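Adenine Deaminase (Enterococcus faecalis, PDB 2ICS) is a binuclear zinc enzyme of the amidohydrolase type that binds adenine and deacetylates acetyl-(R)-mandelate, though with very low efficiency in vitro. Local coordinates at residues Phe242-His254 with Pro282-Val296. Residues are numbered along the deposited sequence; the frame is centred on the assembly and turned at random.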
ATOM      1  N   PHE A 242      10.322  -3.379   2.986  1.00 21.96           N
ATOM      2  CA  PHE A 242      10.138  -2.025   3.498  1.00 22.01           C
ATOM      3  C   PHE A 242       8.984  -1.321   2.782  1.00 22.12           C
ATOM      4  O   PHE A 242       9.041  -1.073   1.575  1.00 22.69           O
ATOM      5  CB  PHE A 242      11.428  -1.221   3.330  1.00 21.06           C
ATOM      6  CG  PHE A 242      12.484  -1.527   4.366  1.00 21.37           C
ATOM      7  CD1 PHE A 242      12.674  -2.824   4.839  1.00 22.73           C
ATOM      8  CD2 PHE A 242      13.314  -0.517   4.847  1.00 21.99           C
ATOM      9  CE1 PHE A 242      13.672  -3.108   5.775  1.00 20.60           C
ATOM     10  CE2 PHE A 242      14.317  -0.792   5.784  1.00 21.25           C
ATOM     11  CZ  PHE A 242      14.496  -2.087   6.247  1.00 19.92           C
ATOM     12  N   ASP A 243       7.937  -1.009   3.538  1.00 20.80           N
ATOM     13  CA  ASP A 243       6.747  -0.351   2.998  1.00 20.86           C
ATOM     14  C   ASP A 243       6.671   1.055   3.595  1.00 18.30           C
ATOM     15  O   ASP A 243       6.849   1.226   4.797  1.00 17.53           O
ATOM     16  CB  ASP A 243       5.512  -1.176   3.384  1.00 20.25           C
ATOM     17  CG  ASP A 243       4.217  -0.602   2.843  1.00 22.71           C
ATOM     18  OD1 ASP A 243       3.968  -0.689   1.617  1.00 24.27           O
ATOM     19  OD2 ASP A 243       3.439  -0.068   3.659  1.00 22.55           O
ATOM     20  N   ILE A 244       6.405   2.051   2.756  1.00 19.97           N
ATOM     21  CA  ILE A 244       6.322   3.445   3.202  1.00 19.79           C
ATOM     22  C   ILE A 244       5.262   3.751   4.272  1.00 21.12           C
ATOM     23  O   ILE A 244       5.597   4.247   5.344  1.00 23.57           O
ATOM     24  CB  ILE A 244       6.088   4.407   2.004  1.00 20.05           C
ATOM     25  CG1 ILE A 244       7.288   4.370   1.051  1.00 20.14           C
ATOM     26  CG2 ILE A 244       5.886   5.841   2.510  1.00 18.77           C
ATOM     27  CD1 ILE A 244       8.578   4.896   1.657  1.00 19.60           C
ATOM     28  N   GLY A 245       3.991   3.473   3.981  1.00 22.02           N
ATOM     29  CA  GLY A 245       2.929   3.760   4.938  1.00 20.12           C
ATOM     30  C   GLY A 245       3.067   5.173   5.495  1.00 20.06           C
ATOM     31  O   GLY A 245       3.065   5.364   6.708  1.00 19.99           O
ATOM     32  N   HIS A 246       3.170   6.158   4.602  1.00 21.03           N
ATOM     33  CA  HIS A 246       3.364   7.566   4.973  1.00 20.58           C
ATOM     34  C   HIS A 246       2.687   7.998   6.265  1.00 22.07           C
ATOM     35  O   HIS A 246       3.360   8.333   7.243  1.00 21.11           O
ATOM     36  CB  HIS A 246       2.919   8.492   3.839  1.00 19.57           C
ATOM     37  CG  HIS A 246       3.372   9.912   4.013  1.00 19.45           C
ATOM     38  ND1 HIS A 246       3.016  10.677   5.102  1.00 17.11           N
ATOM     39  CD2 HIS A 246       4.169  10.696   3.247  1.00 15.92           C
ATOM     40  CE1 HIS A 246       3.575  11.872   5.001  1.00 19.24           C
ATOM     41  NE2 HIS A 246       4.280  11.910   3.885  1.00 18.70           N
ATOM     42  N   GLY A 247       1.357   8.010   6.263  1.00 22.06           N
ATOM     43  CA  GLY A 247       0.626   8.385   7.457  1.00 21.87           C
ATOM     44  C   GLY A 247       0.866   9.795   7.971  1.00 22.76           C
ATOM     45  O   GLY A 247       1.646  10.571   7.418  1.00 22.84           O
ATOM     46  N   THR A 248       0.172  10.128   9.048  1.00 22.60           N
ATOM     47  CA  THR A 248       0.289  11.439   9.651  1.00 23.99           C
ATOM     48  C   THR A 248       1.663  11.658  10.277  1.00 24.47           C
ATOM     49  O   THR A 248       2.177  12.771  10.259  1.00 24.91           O
ATOM     50  CB  THR A 248      -0.806  11.638  10.721  1.00 24.43           C
ATOM     51  OG1 THR A 248      -2.091  11.491  10.106  1.00 24.36           O
ATOM     52  CG2 THR A 248      -0.709  13.027  11.358  1.00 22.63           C
ATOM     53  N   ASP A 249       2.272  10.602  10.805  1.00 24.76           N
ATOM     54  CA  ASP A 249       3.576  10.753  11.445  1.00 26.83           C
ATOM     55  C   ASP A 249       4.626   9.714  11.091  1.00 25.83           C
ATOM     56  O   ASP A 249       5.599   9.559  11.822  1.00 26.68           O
ATOM     57  CB  ASP A 249       3.403  10.766  12.967  1.00 31.75           C
ATOM     58  CG  ASP A 249       2.775  12.056  13.469  1.00 37.36           C
ATOM     59  OD1 ASP A 249       3.351  13.145  13.219  1.00 39.66           O
ATOM     60  OD2 ASP A 249       1.709  11.981  14.114  1.00 37.77           O
ATOM     61  N   SER A 250       4.477   9.028   9.966  1.00 23.61           N
ATOM     62  CA  SER A 250       5.436   7.983   9.649  1.00 23.84           C
ATOM     63  C   SER A 250       6.381   8.120   8.459  1.00 23.06           C
ATOM     64  O   SER A 250       7.051   7.147   8.099  1.00 23.78           O
ATOM     65  CB  SER A 250       4.684   6.655   9.564  1.00 24.03           C
ATOM     66  OG  SER A 250       3.965   6.439  10.768  1.00 22.59           O
ATOM     67  N   PHE A 251       6.447   9.298   7.846  1.00 23.08           N
ATOM     68  CA  PHE A 251       7.359   9.494   6.718  1.00 20.96           C
ATOM     69  C   PHE A 251       8.208  10.749   6.878  1.00 21.07           C
ATOM     70  O   PHE A 251       7.689  11.856   6.987  1.00 21.09           O
ATOM     71  CB  PHE A 251       6.607   9.572   5.390  1.00 21.03           C
ATOM     72  CG  PHE A 251       7.508   9.836   4.214  1.00 22.25           C
ATOM     73  CD1 PHE A 251       8.368   8.849   3.747  1.00 23.72           C
ATOM     74  CD2 PHE A 251       7.547  11.095   3.616  1.00 23.61           C
ATOM     75  CE1 PHE A 251       9.261   9.108   2.703  1.00 24.64           C
ATOM     76  CE2 PHE A 251       8.437  11.368   2.571  1.00 23.89           C
ATOM     77  CZ  PHE A 251       9.297  10.369   2.114  1.00 25.14           C
ATOM     78  N   ASN A 252       9.521  10.563   6.855  1.00 22.30           N
ATOM     79  CA  ASN A 252      10.466  11.656   7.021  1.00 23.12           C
ATOM     80  C   ASN A 252      11.383  11.741   5.792  1.00 24.53           C
ATOM     81  O   ASN A 252      12.059  10.770   5.446  1.00 25.27           O
ATOM     82  CB  ASN A 252      11.261  11.411   8.316  1.00 22.26           C
ATOM     83  CG  ASN A 252      12.278  12.503   8.615  1.00 23.85           C
ATOM     84  OD1 ASN A 252      13.319  12.598   7.960  1.00 21.59           O
ATOM     85  ND2 ASN A 252      11.982  13.329   9.617  1.00 19.30           N
ATOM     86  N   PHE A 253      11.375  12.896   5.123  1.00 26.16           N
ATOM     87  CA  PHE A 253      12.202  13.118   3.930  1.00 26.94           C
ATOM     88  C   PHE A 253      13.679  12.835   4.180  1.00 27.35           C
ATOM     89  O   PHE A 253      14.334  12.149   3.389  1.00 27.83           O
ATOM     90  CB  PHE A 253      12.078  14.566   3.434  1.00 26.93           C
ATOM     91  CG  PHE A 253      10.892  14.820   2.530  1.00 26.10           C
ATOM     92  CD1 PHE A 253      10.766  14.155   1.318  1.00 25.06           C
ATOM     93  CD2 PHE A 253       9.942  15.774   2.867  1.00 25.44           C
ATOM     94  CE1 PHE A 253       9.717  14.442   0.451  1.00 25.60           C
ATOM     95  CE2 PHE A 253       8.887  16.071   2.005  1.00 25.87           C
ATOM     96  CZ  PHE A 253       8.777  15.404   0.796  1.00 26.53           C
ATOM     97  N   HIS A 254      14.207  13.367   5.276  1.00 27.40           N
ATOM     98  CA  HIS A 254      15.616  13.172   5.578  1.00 28.01           C
ATOM     99  C   HIS A 254      15.982  11.693   5.656  1.00 28.08           C
ATOM    100  O   HIS A 254      17.026  11.272   5.149  1.00 27.59           O
ATOM    101  CB  HIS A 254      15.987  13.861   6.890  1.00 29.56           C
ATOM    102  CG  HIS A 254      17.444  13.773   7.213  1.00 30.85           C
ATOM    103  ND1 HIS A 254      18.413  14.357   6.426  1.00 30.98           N
ATOM    104  CD2 HIS A 254      18.103  13.113   8.196  1.00 30.41           C
ATOM    105  CE1 HIS A 254      19.607  14.059   6.909  1.00 32.56           C
ATOM    106  NE2 HIS A 254      19.445  13.303   7.982  1.00 32.43           N
ATOM    107  N   PRO A 282      -0.790  15.536   5.983  1.00 28.75           N
ATOM    108  CA  PRO A 282       0.256  15.666   4.962  1.00 28.10           C
ATOM    109  C   PRO A 282       0.187  14.675   3.788  1.00 28.46           C
ATOM    110  O   PRO A 282       0.838  14.880   2.762  1.00 26.20           O
ATOM    111  CB  PRO A 282       1.530  15.511   5.777  1.00 28.88           C
ATOM    112  CG  PRO A 282       1.134  14.488   6.785  1.00 27.23           C
ATOM    113  CD  PRO A 282      -0.227  14.984   7.229  1.00 27.33           C
ATOM    114  N   VAL A 283      -0.577  13.600   3.941  1.00 28.51           N
ATOM    115  CA  VAL A 283      -0.725  12.625   2.860  1.00 31.24           C
ATOM    116  C   VAL A 283      -2.089  12.862   2.243  1.00 33.70           C
ATOM    117  O   VAL A 283      -3.111  12.550   2.843  1.00 40.20           O
ATOM    118  CB  VAL A 283      -0.651  11.169   3.382  1.00 29.47           C
ATOM    119  CG1 VAL A 283      -1.224  11.088   4.758  1.00 27.94           C
ATOM    120  CG2 VAL A 283      -1.412  10.227   2.443  1.00 24.92           C
ATOM    121  N   TYR A 284      -2.118  13.408   1.042  1.00 33.35           N
ATOM    122  CA  TYR A 284      -3.400  13.695   0.411  1.00 29.04           C
ATOM    123  C   TYR A 284      -3.932  12.544  -0.429  1.00 27.49           C
ATOM    124  O   TYR A 284      -5.142  12.339  -0.519  1.00 26.80           O
ATOM    125  CB  TYR A 284      -3.275  14.951  -0.444  1.00 29.24           C
ATOM    126  CG  TYR A 284      -2.936  16.190   0.355  1.00 29.02           C
ATOM    127  CD1 TYR A 284      -1.618  16.487   0.704  1.00 28.75           C
ATOM    128  CD2 TYR A 284      -3.942  17.068   0.768  1.00 27.26           C
ATOM    129  CE1 TYR A 284      -1.309  17.640   1.444  1.00 29.14           C
ATOM    130  CE2 TYR A 284      -3.649  18.211   1.503  1.00 28.64           C
ATOM    131  CZ  TYR A 284      -2.336  18.496   1.839  1.00 30.24           C
ATOM    132  OH  TYR A 284      -2.063  19.634   2.569  1.00 29.41           O
ATOM    133  N   ASP A 285      -3.015  11.801  -1.043  1.00 25.39           N
ATOM    134  CA  ASP A 285      -3.362  10.663  -1.880  1.00 24.18           C
ATOM    135  C   ASP A 285      -2.092   9.896  -2.268  1.00 23.77           C
ATOM    136  O   ASP A 285      -0.990  10.280  -1.887  1.00 20.58           O
ATOM    137  CB  ASP A 285      -4.129  11.145  -3.119  1.00 26.71           C
ATOM    138  CG  ASP A 285      -3.434  12.293  -3.832  1.00 26.79           C
ATOM    139  OD1 ASP A 285      -4.125  13.068  -4.518  1.00 32.63           O
ATOM    140  OD2 ASP A 285      -2.201  12.418  -3.722  1.00 27.14           O
ATOM    141  N   LEU A 286      -2.242   8.806  -3.012  1.00 24.19           N
ATOM    142  CA  LEU A 286      -1.078   8.012  -3.399  1.00 24.28           C
ATOM    143  C   LEU A 286      -0.167   8.800  -4.343  1.00 23.05           C
ATOM    144  O   LEU A 286       1.047   8.815  -4.166  1.00 23.23           O
ATOM    145  CB  LEU A 286      -1.529   6.707  -4.054  1.00 23.93           C
ATOM    146  CG  LEU A 286      -0.429   5.686  -4.364  1.00 22.43           C
ATOM    147  CD1 LEU A 286       0.197   5.165  -3.071  1.00 21.01           C
ATOM    148  CD2 LEU A 286      -1.031   4.545  -5.161  1.00 19.93           C
ATOM    149  N   ALA A 287      -0.765   9.454  -5.336  1.00 21.85           N
ATOM    150  CA  ALA A 287      -0.024  10.267  -6.301  1.00 22.69           C
ATOM    151  C   ALA A 287       0.945  11.223  -5.597  1.00 22.12           C
ATOM    152  O   ALA A 287       2.108  11.351  -5.996  1.00 21.05           O
ATOM    153  CB  ALA A 287      -1.007  11.069  -7.168  1.00 21.74           C
ATOM    154  N   THR A 288       0.456  11.882  -4.547  1.00 20.62           N
ATOM    155  CA  THR A 288       1.254  12.828  -3.774  1.00 20.91           C
ATOM    156  C   THR A 288       2.399  12.124  -3.045  1.00 21.85           C
ATOM    157  O   THR A 288       3.484  12.681  -2.879  1.00 21.19           O
ATOM    158  CB  THR A 288       0.372  13.567  -2.744  1.00 20.27           C
ATOM    159  OG1 THR A 288      -0.639  14.303  -3.434  1.00 20.58           O
ATOM    160  CG2 THR A 288       1.198  14.534  -1.908  1.00 18.95           C
ATOM    161  N   THR A 289       2.151  10.896  -2.606  1.00 22.05           N
ATOM    162  CA  THR A 289       3.168  10.130  -1.909  1.00 22.69           C
ATOM    163  C   THR A 289       4.216   9.710  -2.940  1.00 22.82           C
ATOM    164  O   THR A 289       5.410   9.703  -2.659  1.00 24.15           O
ATOM    165  CB  THR A 289       2.555   8.885  -1.241  1.00 22.98           C
ATOM    166  OG1 THR A 289       1.440   9.286  -0.434  1.00 26.70           O
ATOM    167  CG2 THR A 289       3.578   8.197  -0.351  1.00 20.49           C
HETATM  168  N   MSE A 290       3.754   9.370  -4.139  1.00 21.32           N
HETATM  169  CA  MSE A 290       4.645   8.970  -5.220  1.00 22.85           C
HETATM  170  C   MSE A 290       5.549  10.143  -5.631  1.00 22.42           C
HETATM  171  O   MSE A 290       6.731   9.954  -5.922  1.00 18.79           O
HETATM  172  CB  MSE A 290       3.818   8.490  -6.416  1.00 24.84           C
HETATM  173  CG  MSE A 290       3.010   7.221  -6.126  1.00 29.54           C
HETATM  174 SE   MSE A 290       1.618   6.883  -7.439  1.00 39.31          SE
HETATM  175  CE  MSE A 290       2.736   6.448  -8.951  1.00 31.20           C
ATOM    176  N   GLU A 291       4.988  11.352  -5.644  1.00 21.88           N
ATOM    177  CA  GLU A 291       5.747  12.542  -6.005  1.00 23.40           C
ATOM    178  C   GLU A 291       6.797  12.838  -4.937  1.00 23.55           C
ATOM    179  O   GLU A 291       7.811  13.478  -5.215  1.00 21.47           O
ATOM    180  CB  GLU A 291       4.812  13.746  -6.164  1.00 24.33           C
ATOM    181  CG  GLU A 291       3.718  13.536  -7.199  1.00 26.88           C
ATOM    182  CD  GLU A 291       2.655  14.609  -7.144  1.00 28.29           C
ATOM    183  OE1 GLU A 291       2.442  15.172  -6.050  1.00 29.13           O
ATOM    184  OE2 GLU A 291       2.023  14.879  -8.189  1.00 31.79           O
ATOM    185  N   LYS A 292       6.557  12.376  -3.712  1.00 24.30           N
ATOM    186  CA  LYS A 292       7.523  12.601  -2.639  1.00 23.70           C
ATOM    187  C   LYS A 292       8.758  11.727  -2.840  1.00 24.05           C
ATOM    188  O   LYS A 292       9.883  12.169  -2.625  1.00 25.12           O
ATOM    189  CB  LYS A 292       6.886  12.331  -1.275  1.00 21.54           C
ATOM    190  CG  LYS A 292       5.854  13.386  -0.882  1.00 24.12           C
ATOM    191  CD  LYS A 292       5.221  13.111   0.480  1.00 21.87           C
ATOM    192  CE  LYS A 292       4.170  14.171   0.797  1.00 22.89           C
ATOM    193  NZ  LYS A 292       3.357  13.846   1.997  1.00 22.43           N
ATOM    194  N   LEU A 293       8.564  10.482  -3.259  1.00 25.71           N
ATOM    195  CA  LEU A 293       9.720   9.624  -3.495  1.00 26.57           C
ATOM    196  C   LEU A 293      10.403  10.023  -4.792  1.00 26.32           C
ATOM    197  O   LEU A 293      11.567   9.699  -5.020  1.00 24.92           O
ATOM    198  CB  LEU A 293       9.295   8.162  -3.519  1.00 24.91           C
ATOM    199  CG  LEU A 293       9.087   7.807  -2.044  1.00 26.93           C
ATOM    200  CD1 LEU A 293       7.771   7.104  -1.838  1.00 24.41           C
ATOM    201  CD2 LEU A 293      10.272   6.989  -1.561  1.00 21.36           C
ATOM    202  N   ARG A 294       9.678  10.743  -5.640  1.00 27.54           N
ATOM    203  CA  ARG A 294      10.251  11.206  -6.892  1.00 28.34           C
ATOM    204  C   ARG A 294      11.225  12.317  -6.538  1.00 28.36           C
ATOM    205  O   ARG A 294      12.350  12.345  -7.031  1.00 28.85           O
ATOM    206  CB  ARG A 294       9.161  11.739  -7.824  1.00 29.80           C
ATOM    207  CG  ARG A 294       9.699  12.455  -9.064  1.00 30.74           C
ATOM    208  CD  ARG A 294      10.732  11.613  -9.791  1.00 34.42           C
ATOM    209  NE  ARG A 294      11.264  12.284 -10.972  1.00 35.55           N
ATOM    210  CZ  ARG A 294      12.518  12.155 -11.399  1.00 37.38           C
ATOM    211  NH1 ARG A 294      13.376  11.384 -10.738  1.00 33.91           N
ATOM    212  NH2 ARG A 294      12.916  12.795 -12.491  1.00 36.42           N
ATOM    213  N   VAL A 295      10.792  13.219  -5.662  1.00 27.92           N
ATOM    214  CA  VAL A 295      11.630  14.337  -5.249  1.00 29.76           C
ATOM    215  C   VAL A 295      12.805  13.830  -4.412  1.00 29.08           C
ATOM    216  O   VAL A 295      13.872  14.442  -4.396  1.00 27.79           O
ATOM    217  CB  VAL A 295      10.815  15.384  -4.437  1.00 31.68           C
ATOM    218  CG1 VAL A 295      10.546  14.875  -3.029  1.00 33.30           C
ATOM    219  CG2 VAL A 295      11.563  16.703  -4.397  1.00 32.57           C
ATOM    220  N   VAL A 296      12.604  12.713  -3.717  1.00 28.60           N
ATOM    221  CA  VAL A 296      13.663  12.113  -2.913  1.00 27.09           C
ATOM    222  C   VAL A 296      14.773  11.626  -3.842  1.00 28.57           C
ATOM    223  O   VAL A 296      15.952  11.698  -3.502  1.00 28.96           O
ATOM    224  CB  VAL A 296      13.143  10.901  -2.085  1.00 27.15           C
ATOM    225  CG1 VAL A 296      14.314  10.051  -1.584  1.00 24.36           C
ATOM    226  CG2 VAL A 296      12.335  11.390  -0.906  1.00 25.00           C
TER
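The His246 imidazole and the extended side chain of Lys292 cross at about a right angle, and Lys292 NZ lies 2.9 Å from His246 NE2. This buried middle is the tightly packed part. Phe251 CB sits 3.4 Å above the centre of the imidazole and Val283 CB lies over a face. With CG anti to the backbone N (chi1 -167°), the His246 ring comes against Lys292 and Val283, while its ND1 donates in the ring plane to Gly247 O (2.7 Å, 153°), which fixes its rotation. Lys292 NZ donates to Pro282 O from above the carbonyl plane, and to Thr344 O, so two backbone carbonyls hold the buried ammonium. In this TIM-barrel amidohydrolase, residues 242-254 run from the barrel strand 241-243 to helix 253-261, and their turn at Gly247 passes close to the zinc ligand Asp272; helix 286-296 packs against this connection. Nearer the barrel strand, Ile244 CG1 and Leu293 CD1 meet tip to tip at 4.0 Å. Phe253 is also well packed, CZ 3.9 Å from Lys292 CG, beside partly exposed Val295 and Val296. Looser is the partly exposed end where Thr248 CB points away and Pro282 CG lies 4.0 Å from Thr248 O.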